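SmhA (Serratia marcescens, PDB 7A27) is a component of Smh, a tripartite alpha-pore-forming toxin, captured here in its soluble form, and probably joins its partner proteins in assembling a membrane pore. Local coordinates at residues K254-Y257 with A258-A261. Numbering follows the deposited sequence.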
ATOM      1  N   LYS A 254     -10.267  -2.103  20.490  1.00 73.57           N
ATOM      2  CA  LYS A 254     -10.245  -2.999  21.678  1.00 75.97           C
ATOM      3  C   LYS A 254     -11.673  -3.506  21.937  1.00 75.86           C
ATOM      4  O   LYS A 254     -11.870  -4.743  22.010  1.00 74.64           O
ATOM      5  CB  LYS A 254      -9.662  -2.281  22.901  1.00 78.63           C
ATOM      6  CG  LYS A 254      -9.465  -3.163  24.126  1.00 80.89           C
ATOM      7  CD  LYS A 254      -9.078  -2.408  25.388  1.00 83.40           C
ATOM      8  CE  LYS A 254      -9.018  -3.313  26.604  1.00 85.32           C
ATOM      9  NZ  LYS A 254      -9.093  -2.546  27.867  1.00 87.33           N
ATOM     10  N   ALA A 255     -12.621  -2.570  22.044  1.00 76.17           N
ATOM     11  CA  ALA A 255     -14.061  -2.809  22.285  1.00 77.38           C
ATOM     12  C   ALA A 255     -14.639  -3.732  21.196  1.00 76.70           C
ATOM     13  O   ALA A 255     -15.331  -4.710  21.551  1.00 78.96           O
ATOM     14  CB  ALA A 255     -14.781  -1.491  22.336  1.00 77.38           C
ATOM     15  N   ASN A 256     -14.369  -3.444  19.924  1.00 73.74           N
ATOM     16  CA  ASN A 256     -14.885  -4.242  18.781  1.00 72.17           C
ATOM     17  C   ASN A 256     -14.313  -5.664  18.814  1.00 71.09           C
ATOM     18  O   ASN A 256     -15.082  -6.599  18.568  1.00 69.55           O
ATOM     19  CB  ASN A 256     -14.662  -3.514  17.450  1.00 70.93           C
ATOM     20  CG  ASN A 256     -15.648  -2.378  17.251  1.00 71.41           C
ATOM     21  OD1 ASN A 256     -16.743  -2.391  17.820  1.00 72.64           O
ATOM     22  ND2 ASN A 256     -15.271  -1.405  16.437  1.00 70.44           N
ATOM     23  N   TYR A 257     -13.020  -5.853  19.099  1.00 71.76           N
ATOM     24  CA  TYR A 257     -12.420  -7.214  19.173  1.00 71.07           C
ATOM     25  C   TYR A 257     -13.136  -7.989  20.292  1.00 73.34           C
ATOM     26  O   TYR A 257     -13.489  -9.163  20.073  1.00 74.32           O
ATOM     27  CB  TYR A 257     -10.891  -7.194  19.298  1.00 69.70           C
ATOM     28  CG  TYR A 257     -10.131  -6.979  18.009  1.00 67.71           C
ATOM     29  CD1 TYR A 257     -10.426  -7.699  16.865  1.00 66.45           C
ATOM     30  CD2 TYR A 257      -9.051  -6.114  17.943  1.00 67.62           C
ATOM     31  CE1 TYR A 257      -9.711  -7.528  15.688  1.00 64.87           C
ATOM     32  CE2 TYR A 257      -8.318  -5.932  16.776  1.00 65.81           C
ATOM     33  CZ  TYR A 257      -8.646  -6.640  15.634  1.00 64.39           C
ATOM     34  OH  TYR A 257      -7.923  -6.475  14.477  1.00 62.12           O
ATOM     35  N   ALA A 258     -13.402  -7.353  21.432  1.00 74.58           N
ATOM     36  CA  ALA A 258     -14.119  -7.995  22.554  1.00 77.62           C
ATOM     37  C   ALA A 258     -15.451  -8.564  22.043  1.00 78.08           C
ATOM     38  O   ALA A 258     -15.724  -9.761  22.301  1.00 78.72           O
ATOM     39  CB  ALA A 258     -14.330  -7.024  23.693  1.00 80.12           C
ATOM     40  N   LYS A 259     -16.235  -7.743  21.333  1.00 77.06           N
ATOM     41  CA  LYS A 259     -17.567  -8.116  20.786  1.00 76.73           C
ATOM     42  C   LYS A 259     -17.417  -9.180  19.694  1.00 75.77           C
ATOM     43  O   LYS A 259     -18.298 -10.067  19.611  1.00 76.67           O
ATOM     44  CB  LYS A 259     -18.315  -6.894  20.231  1.00 76.45           C
ATOM     45  CG  LYS A 259     -18.708  -5.859  21.281  1.00 78.24           C
ATOM     46  CD  LYS A 259     -20.055  -5.157  21.046  1.00 79.83           C
ATOM     47  CE  LYS A 259     -19.971  -3.889  20.226  1.00 79.60           C
ATOM     48  NZ  LYS A 259     -19.366  -2.791  21.007  1.00 79.91           N
ATOM     49  N   LEU A 260     -16.359  -9.095  18.884  1.00 74.63           N
ATOM     50  CA  LEU A 260     -16.106 -10.056  17.783  1.00 74.44           C
ATOM     51  C   LEU A 260     -15.921 -11.455  18.387  1.00 75.76           C
ATOM     52  O   LEU A 260     -16.502 -12.423  17.836  1.00 77.04           O
ATOM     53  CB  LEU A 260     -14.874  -9.630  16.981  1.00 73.64           C
ATOM     54  CG  LEU A 260     -14.567 -10.521  15.776  1.00 73.35           C
ATOM     55  CD1 LEU A 260     -15.742 -10.492  14.822  1.00 73.50           C
ATOM     56  CD2 LEU A 260     -13.275 -10.137  15.065  1.00 72.08           C
ATOM     57  N   ALA A 261     -15.153 -11.554  19.475  1.00 75.86           N
ATOM     58  CA  ALA A 261     -14.863 -12.826  20.171  1.00 78.11           C
ATOM     59  C   ALA A 261     -16.182 -13.495  20.570  1.00 78.81           C
ATOM     60  O   ALA A 261     -16.382 -14.668  20.230  1.00 77.79           O
ATOM     61  CB  ALA A 261     -13.984 -12.567  21.364  1.00 79.24           C
TER
HETATM   62  O   HOH W   1     -17.686  -0.776  19.838  1.00 50.78           O
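Lys-254, Ala-255, Asn-256 and Tyr-257 each accept, at the carbonyl O, a hydrogen bond from the N-H four residues further on, so the two segments make successive turns of one alpha helix, 247-268. The bond from Leu-260 N to Asn-256 O measures 2.8 Å, with an N-H...O angle of 149°; the one from Ala-261 N to Tyr-257 O is 3.0 Å long and straighter, at 160°. Ala-255, Ala-258 and Ala-261 suit this regular backbone, since a lone methyl favours helix and adds little bulk.

Among the side chains, the two buried ones, Tyr-257 and Leu-260, lie side by side and point the same way. Leu-260 CD2 meets the phenol ring at its edge, near the ring plane, 4.2 Å from Tyr-257 CD1. Leu-260 has CG opposite its own backbone N (chi1 -177°), which carries its branched end alongside the ring. Both residues also touch Ile-176 of helix 160-188. Tyrosine fits here because its ring serves this apolar face while its hydroxyl still hydrogen-bonds to Ile-236 O on strand 230-237.

Asn-256 and Lys-259, three residues apart, are joined through a water. It donates to Asn-256 OD1 at 2.8 Å and accepts from Lys-259 NZ at 2.9 Å, whereas NZ and OD1 themselves stand 4.1 Å apart. The lysine chain, bent at chi2, chi3 and chi4, folds its ammonium group back toward the amide. Asparagine suits the border position: ND2 bonds to Asn-179 OD1 on helix 160-188, while OD1 accepts from the water.

The chemistry is that of an amphipathic helix, with aromatic and aliphatic groups turned to helix 160-188, the exposed lysines and small alanines elsewhere, and an amide joining the helix contact to a hydrated ammonium group.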